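Local structure of putative ribose operon repressor (Burkholderia thailandensis, 3EGC) at residues I90-N94 against R95-I99; R250-I253 against H254-G258; A228-D231 against P232-V236; T115-E118 against Y119-R123. The protein probably acts as a LacI-family transcriptional repressor that binds a regulatory DNA region and responds to a small ligand through its periplasmic-binding-protein-like core. One frame throughout, in Å; residues are numbered along the deposited sequence.

Contact 1 (I90-N94 against R95-I99); sequences IVAVN and RELRI
Asn94 and Arg95 meet because their torsions send both side chains the same way: Asn94 CG stands anti to its own backbone N (chi1 171°), while Arg95 CG turns beside its backbone N and the chain then bends twice, at chi2 and chi3. The two groups therefore run alongside one another. Asn94 OD1 comes 3.0 Å from Arg95 CD, a methylene next to the guanidinium, but stays 3.9 Å from Arg95 NH1, so the amide leans on the aliphatic shaft and does not grip the charge. The amide and guanidinium planes are turned 56° apart.

The backbone beneath them makes a classic gamma turn. Asn94 has positive phi and negative psi, and Arg95 N donates to Val93 O at 2.8 Å. The donor reaches that carbonyl from the flank, with a C=O...N angle of 90°, a bent approach usual in so tight a turn; it is also tilted from the carbonyl plane. Past the turn the chain doubles back over the strand. Arg95 O lies 3.3 Å from Ala92 CB, and Leu97 CD2 packs 3.6 Å from Ala92 CB and 3.8 Å from Ile90 CG2, with the Ile90 and Leu97 side chains crossing at about a right angle.

Strand 90-93 runs between the parallel strands 67-70 and 103-107. Helix 241-257 packs on Val91 and Val93, Leu80 of helix 78-82 touches Ile90 and Leu97, and Thr139 of helix 138-153 touches Asn94 and Arg95.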
loop_
_atom_site.group_PDB
_atom_site.type_symbol
_atom_site.label_atom_id
_atom_site.label_comp_id
_atom_site.label_asym_id
_atom_site.label_seq_id
_atom_site.Cartn_x
_atom_site.Cartn_y
_atom_site.Cartn_z
ATOM N N ILE A 90 10.449 19.205 -13.499
ATOM C CA ILE A 90 10.493 18.184 -12.470
ATOM C C ILE A 90 9.788 18.652 -11.212
ATOM O O ILE A 90 10.122 19.679 -10.680
ATOM C CB ILE A 90 11.950 17.812 -12.087
ATOM C CG1 ILE A 90 12.717 17.267 -13.331
ATOM C CG2 ILE A 90 11.971 16.822 -10.866
ATOM C CD1 ILE A 90 14.145 17.066 -13.088
ATOM N N VAL A 91 8.817 17.907 -10.717
ATOM C CA VAL A 91 8.397 18.209 -9.376
ATOM C C VAL A 91 8.601 17.052 -8.452
ATOM O O VAL A 91 8.310 15.926 -8.813
ATOM C CB VAL A 91 7.010 18.847 -9.259
ATOM C CG1 VAL A 91 6.445 19.348 -10.643
ATOM C CG2 VAL A 91 6.139 17.991 -8.558
ATOM N N ALA A 92 9.214 17.347 -7.300
ATOM C CA ALA A 92 9.474 16.377 -6.247
ATOM C C ALA A 92 8.273 16.266 -5.324
ATOM O O ALA A 92 7.580 17.271 -5.060
ATOM C CB ALA A 92 10.752 16.780 -5.424
ATOM N N VAL A 93 8.066 15.073 -4.775
ATOM C CA VAL A 93 7.050 14.947 -3.686
ATOM C C VAL A 93 7.762 14.370 -2.492
ATOM O O VAL A 93 8.785 13.621 -2.672
ATOM C CB VAL A 93 5.870 13.985 -4.062
ATOM C CG1 VAL A 93 5.059 14.590 -5.148
ATOM C CG2 VAL A 93 6.432 12.585 -4.482
ATOM N N ASN A 94 7.209 14.697 -1.313
ATOM C CA ASN A 94 7.560 14.096 -0.041
ATOM C C ASN A 94 8.882 14.670 0.493
ATOM O O ASN A 94 8.948 15.162 1.654
ATOM C CB ASN A 94 7.534 12.565 -0.133
ATOM C CG ASN A 94 8.111 11.862 1.107
ATOM O OD1 ASN A 94 9.005 11.006 0.987
ATOM N ND2 ASN A 94 7.637 12.217 2.270
ATOM N N ARG A 95 9.911 14.621 -0.358
ATOM C CA ARG A 95 11.233 15.160 -0.030
ATOM C C ARG A 95 11.613 16.149 -1.131
ATOM O O ARG A 95 11.423 15.840 -2.297
ATOM C CB ARG A 95 12.322 14.053 0.053
ATOM C CG ARG A 95 12.297 13.250 1.337
ATOM C CD ARG A 95 11.930 11.819 1.136
ATOM N NE ARG A 95 13.050 11.011 0.657
ATOM C CZ ARG A 95 13.204 9.703 0.852
ATOM N NH1 ARG A 95 12.337 8.989 1.557
ATOM N NH2 ARG A 95 14.258 9.107 0.322
ATOM N N GLU A 96 12.166 17.298 -0.756
ATOM C CA GLU A 96 12.530 18.318 -1.729
ATOM C C GLU A 96 13.844 17.948 -2.430
ATOM O O GLU A 96 14.633 17.125 -1.936
ATOM C CB GLU A 96 12.644 19.690 -1.051
ATOM C CG GLU A 96 13.824 19.725 -0.152
ATOM C CD GLU A 96 13.890 20.969 0.714
ATOM O OE1 GLU A 96 14.786 21.352 1.267
ATOM O OE2 GLU A 96 13.098 21.727 0.949
ATOM N N LEU A 97 14.090 18.568 -3.580
ATOM C CA LEU A 97 15.311 18.334 -4.333
ATOM C C LEU A 97 16.371 19.389 -4.039
ATOM O O LEU A 97 17.558 19.056 -3.897
ATOM C CB LEU A 97 15.015 18.341 -5.816
ATOM C CG LEU A 97 14.908 17.027 -6.579
ATOM C CD1 LEU A 97 14.966 15.848 -5.629
ATOM C CD2 LEU A 97 13.653 17.017 -7.482
ATOM N N ARG A 98 15.958 20.651 -3.932
ATOM C CA ARG A 98 16.927 21.737 -3.743
ATOM C C ARG A 98 17.717 21.875 -5.012
ATOM O O ARG A 98 18.928 21.928 -4.997
ATOM C CB ARG A 98 17.871 21.435 -2.584
ATOM C CG ARG A 98 17.225 21.712 -1.234
ATOM C CD ARG A 98 17.850 20.931 -0.143
ATOM N NE ARG A 98 19.300 21.086 -0.086
ATOM C CZ ARG A 98 20.108 20.153 0.393
ATOM N NH1 ARG A 98 21.426 20.351 0.402
ATOM N NH2 ARG A 98 19.592 19.043 0.903
ATOM N N ILE A 99 17.008 21.905 -6.124
ATOM C CA ILE A 99 17.603 22.202 -7.393
ATOM C C ILE A 99 16.756 23.288 -7.953
ATOM O O ILE A 99 15.544 23.131 -8.041
ATOM C CB ILE A 99 17.466 21.010 -8.339
ATOM C CG1 ILE A 99 18.097 19.745 -7.735
ATOM C CG2 ILE A 99 18.031 21.344 -9.709
ATOM C CD1 ILE A 99 19.521 19.509 -8.151
#

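Contact 2 (R250-I253 against H254-G258); sequences RMLI and HMIEG
His254 sits one helical turn on from Arg250: Arg250 O accepts the His254 N-H at 3.1 Å, and the ring carbon CD2 of His254 packs 3.2 Å from the same oxygen. The next pairs repeat the alpha-helical pattern. Met251 O takes Met255 N at 3.0 Å, and Ile253 O takes Glu257 N at 2.9 Å. Between them the bond from Ile256 N is divided, with weak bonds to both Leu252 O and Ile253 O, so Ile253 O has two donors as the helix nears its end; Gly258 then leaves helical geometry with positive phi.

The polar side-chain ends find partners beyond this stretch. Arg250 NH1 forms a salt bridge with Glu247, His254 ND1 bonds to Thr259, and Glu257 OE2 bonds to Tyr39. On the way there, the extended Glu257 chain runs alongside Ile253, its CD 3.6 Å from Ile253 CG2. Apolar side chains cover another flank: Leu252 CG lies 3.8 Å from Ile256 CD1, and Met251 CE, swung round by the bend at chi3, lies 4.0 Å from Met255 SD.

These are the last turns of helix 241-257, laid against the sheet of the N-terminal lobe: Met251, Leu252 and Met255 rest on Val91 of strand 90-93, and Leu252 and Ile256 on Val11 of strand 10-15.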
loop_
_atom_site.group_PDB
_atom_site.type_symbol
_atom_site.label_atom_id
_atom_site.label_comp_id
_atom_site.label_asym_id
_atom_site.label_seq_id
_atom_site.Cartn_x
_atom_site.Cartn_y
_atom_site.Cartn_z
ATOM N N ARG A 250 -0.603 18.597 -10.902
ATOM C CA ARG A 250 -1.175 19.900 -11.341
ATOM C C ARG A 250 -0.060 20.915 -11.646
ATOM O O ARG A 250 -0.026 21.484 -12.718
ATOM C CB ARG A 250 -2.147 20.491 -10.308
ATOM C CG ARG A 250 -3.634 20.062 -10.445
ATOM C CD ARG A 250 -4.540 20.711 -9.330
ATOM N NE ARG A 250 -5.888 20.118 -9.266
ATOM C CZ ARG A 250 -6.754 20.339 -8.274
ATOM N NH1 ARG A 250 -6.428 21.139 -7.272
ATOM N NH2 ARG A 250 -7.947 19.756 -8.257
ATOM N N MET A 251 0.864 21.055 -10.697
ATOM C CA MET A 251 2.054 21.839 -10.873
ATOM C C MET A 251 2.838 21.430 -12.118
ATOM O O MET A 251 3.262 22.272 -12.878
ATOM C CB MET A 251 2.910 21.785 -9.595
ATOM C CG MET A 251 4.145 22.729 -9.588
ATOM S SD MET A 251 5.017 22.715 -7.999
ATOM C CE MET A 251 6.510 22.144 -8.520
ATOM N N LEU A 252 3.064 20.137 -12.300
ATOM C CA LEU A 252 3.848 19.649 -13.413
ATOM C C LEU A 252 3.178 19.983 -14.753
ATOM O O LEU A 252 3.850 20.273 -15.737
ATOM C CB LEU A 252 4.110 18.115 -13.290
ATOM C CG LEU A 252 5.093 17.587 -14.346
ATOM C CD1 LEU A 252 6.453 18.102 -13.989
ATOM C CD2 LEU A 252 5.044 15.978 -14.476
ATOM N N ILE A 253 1.857 19.933 -14.792
ATOM C CA ILE A 253 1.140 20.219 -15.994
ATOM C C ILE A 253 1.247 21.713 -16.386
ATOM O O ILE A 253 1.575 22.040 -17.532
ATOM C CB ILE A 253 -0.315 19.767 -15.874
ATOM C CG1 ILE A 253 -0.364 18.208 -15.879
ATOM C CG2 ILE A 253 -1.179 20.421 -16.986
ATOM C CD1 ILE A 253 -1.737 17.612 -15.411
ATOM N N HIS A 254 0.970 22.603 -15.449
ATOM C CA HIS A 254 1.306 24.010 -15.594
ATOM C C HIS A 254 2.715 24.258 -16.161
ATOM O O HIS A 254 2.863 24.999 -17.159
ATOM C CB HIS A 254 1.155 24.720 -14.260
ATOM C CG HIS A 254 -0.268 24.827 -13.813
ATOM N ND1 HIS A 254 -1.266 25.309 -14.634
ATOM C CD2 HIS A 254 -0.856 24.543 -12.634
ATOM C CE1 HIS A 254 -2.416 25.280 -13.991
ATOM N NE2 HIS A 254 -2.191 24.822 -12.775
ATOM N N MET A 255 3.726 23.635 -15.559
ATOM C CA MET A 255 5.100 23.779 -16.029
ATOM C C MET A 255 5.284 23.296 -17.485
ATOM O O MET A 255 6.099 23.848 -18.200
ATOM C CB MET A 255 6.100 23.052 -15.124
ATOM C CG MET A 255 6.151 23.556 -13.739
ATOM S SD MET A 255 6.927 22.549 -12.472
ATOM C CE MET A 255 8.611 22.602 -13.036
ATOM N N ILE A 256 4.559 22.252 -17.882
ATOM C CA ILE A 256 4.741 21.650 -19.186
ATOM C C ILE A 256 4.034 22.485 -20.252
ATOM O O ILE A 256 4.535 22.614 -21.355
ATOM C CB ILE A 256 4.135 20.233 -19.228
ATOM C CG1 ILE A 256 4.951 19.262 -18.324
ATOM C CG2 ILE A 256 3.958 19.757 -20.693
ATOM C CD1 ILE A 256 4.247 17.972 -18.015
ATOM N N GLU A 257 2.844 23.002 -19.925
ATOM C CA GLU A 257 1.983 23.671 -20.898
ATOM C C GLU A 257 2.230 25.186 -20.839
ATOM O O GLU A 257 1.590 25.957 -21.529
ATOM C CB GLU A 257 0.496 23.306 -20.678
ATOM C CG GLU A 257 0.173 21.774 -20.711
ATOM C CD GLU A 257 -1.321 21.424 -20.490
ATOM O OE1 GLU A 257 -2.152 22.336 -20.136
ATOM O OE2 GLU A 257 -1.652 20.229 -20.679
ATOM N N GLY A 258 3.177 25.596 -20.017
ATOM C CA GLY A 258 3.557 26.988 -19.857
ATOM C C GLY A 258 2.497 27.876 -19.249
ATOM O O GLY A 258 2.354 29.060 -19.633
#

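Contact 3 (A228-D231 against P232-V236); sequences AFLD and PPLPV
Leu230 and Leu234 make the apolar side of this contact. With CG anti to the backbone N (chi1 -151°), Leu234 runs beside Leu230 and points the same way, Leu230 CD2 lying 3.8 Å from Leu234 CD1; its side chain also touches Tyr212 and Ile218.

What brings the two leucines together is a proline turn. The peptide between Asp231 and Pro232 is cis, which draws Asp231 CA and Pro232 CA to 2.9 Å, and the backbone angles of the pair are those of a type VIb beta turn; Leu230 CA and Pro233 CA end up 4.7 Å apart. Van der Waals contacts line the bend: Pro233 CD lies 3.3 Å from Leu230 O, and Pro233 CG is 4.2 Å from Ala228 O.

Polar support comes from outside the turn: Tyr212 OH bonds to Pro232 O, and Leu234 shares a backbone bond with Met227. An aromatic contact crosses between subunits, where Phe229 meets Trp226 of the second subunit edge-to-face.

Pro233 has no N-H to offer Leu230 O, so the reversal is not closed by the usual backbone bond; its shape is consistent with the cis peptide and the restricted proline backbones, and the leucine pair packs against the result.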
loop_
_atom_site.group_PDB
_atom_site.type_symbol
_atom_site.label_atom_id
_atom_site.label_comp_id
_atom_site.label_asym_id
_atom_site.label_seq_id
_atom_site.Cartn_x
_atom_site.Cartn_y
_atom_site.Cartn_z
ATOM N N ALA A 228 -6.119 2.292 14.708
ATOM C CA ALA A 228 -7.293 2.476 15.524
ATOM C C ALA A 228 -7.781 1.183 16.217
ATOM O O ALA A 228 -8.753 1.224 16.962
ATOM C CB ALA A 228 -8.419 3.162 14.723
ATOM N N PHE A 229 -7.112 0.045 16.011
ATOM C CA PHE A 229 -7.613 -1.203 16.650
ATOM C C PHE A 229 -6.915 -1.384 17.959
ATOM O O PHE A 229 -7.299 -2.205 18.749
ATOM C CB PHE A 229 -7.352 -2.476 15.822
ATOM C CG PHE A 229 -7.863 -2.417 14.406
ATOM C CD1 PHE A 229 -8.930 -1.625 14.077
ATOM C CD2 PHE A 229 -7.267 -3.165 13.419
ATOM C CE1 PHE A 229 -9.405 -1.573 12.709
ATOM C CE2 PHE A 229 -7.691 -3.115 12.103
ATOM C CZ PHE A 229 -8.770 -2.330 11.729
ATOM N N LEU A 230 -5.862 -0.598 18.177
ATOM C CA LEU A 230 -5.029 -0.741 19.367
ATOM C C LEU A 230 -5.712 -0.116 20.583
ATOM O O LEU A 230 -6.562 0.776 20.461
ATOM C CB LEU A 230 -3.681 -0.074 19.143
ATOM C CG LEU A 230 -2.441 -0.861 18.695
ATOM C CD1 LEU A 230 -2.734 -2.289 18.210
ATOM C CD2 LEU A 230 -1.663 -0.072 17.644
ATOM N N ASP A 231 -5.323 -0.572 21.760
ATOM C CA ASP A 231 -5.870 -0.018 22.981
ATOM C C ASP A 231 -4.747 0.571 23.827
ATOM O O ASP A 231 -3.963 -0.186 24.422
ATOM C CB ASP A 231 -6.585 -1.126 23.772
ATOM C CG ASP A 231 -7.085 -0.624 25.119
ATOM O OD1 ASP A 231 -6.563 -1.132 26.161
ATOM O OD2 ASP A 231 -7.925 0.319 25.131
ATOM N N PRO A 232 -4.658 1.912 23.889
ATOM C CA PRO A 232 -5.582 2.823 23.251
ATOM C C PRO A 232 -5.301 2.943 21.753
ATOM O O PRO A 232 -4.272 2.426 21.265
ATOM C CB PRO A 232 -5.267 4.144 23.952
ATOM C CG PRO A 232 -3.848 4.040 24.264
ATOM C CD PRO A 232 -3.640 2.649 24.674
ATOM N N PRO A 233 -6.226 3.575 21.011
ATOM C CA PRO A 233 -5.946 3.873 19.599
ATOM C C PRO A 233 -4.714 4.732 19.437
ATOM O O PRO A 233 -4.477 5.685 20.209
ATOM C CB PRO A 233 -7.197 4.615 19.144
ATOM C CG PRO A 233 -8.311 4.022 20.022
ATOM C CD PRO A 233 -7.641 3.799 21.365
ATOM N N LEU A 234 -3.947 4.445 18.404
ATOM C CA LEU A 234 -2.706 5.143 18.211
ATOM C C LEU A 234 -2.939 6.472 17.488
ATOM O O LEU A 234 -3.325 6.485 16.317
ATOM C CB LEU A 234 -1.756 4.249 17.441
ATOM C CG LEU A 234 -0.268 4.465 17.703
ATOM C CD1 LEU A 234 0.376 3.148 17.415
ATOM C CD2 LEU A 234 0.260 5.565 16.803
ATOM N N PRO A 235 -2.714 7.607 18.181
ATOM C CA PRO A 235 -2.955 8.879 17.496
ATOM C C PRO A 235 -1.977 9.152 16.348
ATOM O O PRO A 235 -0.804 8.837 16.439
ATOM C CB PRO A 235 -2.833 9.919 18.607
ATOM C CG PRO A 235 -2.790 9.074 19.954
ATOM C CD PRO A 235 -2.190 7.794 19.544
ATOM N N VAL A 236 -2.495 9.712 15.261
ATOM C CA VAL A 236 -1.730 9.808 14.049
ATOM C C VAL A 236 -1.784 11.152 13.436
ATOM O O VAL A 236 -2.794 11.799 13.479
ATOM C CB VAL A 236 -2.239 8.858 12.938
ATOM C CG1 VAL A 236 -1.099 7.982 12.480
ATOM C CG2 VAL A 236 -3.380 8.062 13.429
#

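Contact 4 (T115-E118 against Y119-R123); sequences TAVE and YLIAR
The final turns of helix 109-122 carry this contact, with the backbones of 115-118 and 119-122 joined turn to turn. Four regular backbone bonds link the two halves: Tyr119 N to Thr115 O at 3.1 Å, Leu120 N to Ala116 O at 3.3 Å, Ile121 N to Val117 O at 3.0 Å and Ala122 N to Glu118 O at 2.9 Å. Along one flank Val117 CG1 meets Ile121 CD1 at 3.8 Å, the two branched side chains passing at a slant.

The helix belongs to the C-terminal lobe of the LacI-type core, a periplasmic-binding-protein fold of alternating strands and helices, and it is packed on two sides. Val117 and Ile121 look toward helix 138-153, on Phe147 and Met151, whereas Ala116 and Leu120 rest on Val219 of strand 217-221.

Tyr119 takes another direction. With CG anti to the backbone N (chi1 170°), its CB stays 3.3 Å from Ala116 O while the ring leads away from the preceding turn, to meet Phe271 of strand 264-272 edge-to-face. Thr115 OG1 bonds back to Arg111 O. Just past the helix, Arg123 NE forms a salt bridge with Glu217.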
loop_
_atom_site.group_PDB
_atom_site.type_symbol
_atom_site.label_atom_id
_atom_site.label_comp_id
_atom_site.label_asym_id
_atom_site.label_seq_id
_atom_site.Cartn_x
_atom_site.Cartn_y
_atom_site.Cartn_z
ATOM N N THR A 115 2.399 19.108 17.029
ATOM C CA THR A 115 1.045 18.893 17.483
ATOM C C THR A 115 0.927 17.507 18.139
ATOM O O THR A 115 0.351 17.391 19.200
ATOM C CB THR A 115 0.005 19.012 16.347
ATOM O OG1 THR A 115 0.050 20.317 15.786
ATOM C CG2 THR A 115 -1.460 18.750 16.857
ATOM N N ALA A 116 1.525 16.475 17.519
ATOM C CA ALA A 116 1.428 15.138 18.083
ATOM C C ALA A 116 2.163 15.020 19.410
ATOM O O ALA A 116 1.705 14.391 20.361
ATOM C CB ALA A 116 1.907 14.132 17.103
ATOM N N VAL A 117 3.337 15.628 19.480
ATOM C CA VAL A 117 4.088 15.597 20.748
ATOM C C VAL A 117 3.414 16.420 21.856
ATOM O O VAL A 117 3.487 16.061 23.018
ATOM C CB VAL A 117 5.537 15.992 20.529
ATOM C CG1 VAL A 117 6.263 16.296 21.874
ATOM C CG2 VAL A 117 6.252 14.904 19.681
ATOM N N GLU A 118 2.753 17.510 21.490
ATOM C CA GLU A 118 2.068 18.362 22.468
ATOM C C GLU A 118 0.886 17.658 23.071
ATOM O O GLU A 118 0.524 17.891 24.237
ATOM C CB GLU A 118 1.575 19.643 21.820
ATOM C CG GLU A 118 2.690 20.556 21.371
ATOM C CD GLU A 118 2.166 21.915 20.917
ATOM O OE1 GLU A 118 1.241 21.943 20.088
ATOM O OE2 GLU A 118 2.694 22.955 21.382
ATOM N N TYR A 119 0.269 16.815 22.248
ATOM C CA TYR A 119 -0.726 15.924 22.712
ATOM C C TYR A 119 -0.201 14.936 23.760
ATOM O O TYR A 119 -0.884 14.664 24.746
ATOM C CB TYR A 119 -1.320 15.174 21.531
ATOM C CG TYR A 119 -2.226 14.026 21.911
ATOM C CD1 TYR A 119 -3.559 14.229 22.095
ATOM C CD2 TYR A 119 -1.728 12.778 22.136
ATOM C CE1 TYR A 119 -4.434 13.168 22.420
ATOM C CE2 TYR A 119 -2.559 11.731 22.465
ATOM C CZ TYR A 119 -3.906 11.941 22.589
ATOM O OH TYR A 119 -4.729 10.912 22.943
ATOM N N LEU A 120 0.982 14.380 23.543
ATOM C CA LEU A 120 1.597 13.481 24.505
ATOM C C LEU A 120 1.921 14.179 25.825
ATOM O O LEU A 120 1.795 13.602 26.895
ATOM C CB LEU A 120 2.838 12.898 23.908
ATOM C CG LEU A 120 2.650 11.760 22.930
ATOM C CD1 LEU A 120 4.018 11.449 22.357
ATOM C CD2 LEU A 120 2.058 10.555 23.622
ATOM N N ILE A 121 2.315 15.435 25.718
ATOM C CA ILE A 121 2.732 16.224 26.859
ATOM C C ILE A 121 1.481 16.582 27.641
ATOM O O ILE A 121 1.447 16.467 28.849
ATOM C CB ILE A 121 3.462 17.507 26.437
ATOM C CG1 ILE A 121 4.873 17.203 25.937
ATOM C CG2 ILE A 121 3.524 18.492 27.629
ATOM C CD1 ILE A 121 5.495 18.317 25.024
ATOM N N ALA A 122 0.417 16.940 26.923
ATOM C CA ALA A 122 -0.857 17.241 27.585
ATOM C C ALA A 122 -1.433 16.014 28.322
ATOM O O ALA A 122 -2.232 16.163 29.246
ATOM C CB ALA A 122 -1.854 17.835 26.621
ATOM N N ARG A 123 -0.992 14.815 27.931
ATOM C CA ARG A 123 -1.394 13.605 28.636
ATOM C C ARG A 123 -0.619 13.358 29.906
ATOM O O ARG A 123 -0.983 12.477 30.666
ATOM C CB ARG A 123 -1.278 12.361 27.748
ATOM C CG ARG A 123 -2.514 12.078 27.018
ATOM C CD ARG A 123 -2.297 11.045 25.919
ATOM N NE ARG A 123 -2.384 9.675 26.405
ATOM C CZ ARG A 123 -3.537 9.067 26.697
ATOM N NH1 ARG A 123 -4.688 9.730 26.608
ATOM N NH2 ARG A 123 -3.541 7.797 27.085
#

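From the N terminus the chain reaches contact 1 first, where a gamma turn leads from strand 90-93 into the loop toward strand 103-107. It then crosses to the other lobe for contact 4, on helix 109-122. Contact 3 bends the loop between strands 217-221 and 236-238 of that same lobe, and contact 2, on helix 241-257, brings the chain back to the first. The four follow in series; none nests in or crosses another. In space they pair up: contacts 1 and 2 touch through the strand–helix packing of the first lobe, while Pro235 touches Tyr119, joining 3 and 4. The centres of contacts 2 and 3 are about 40 Å apart.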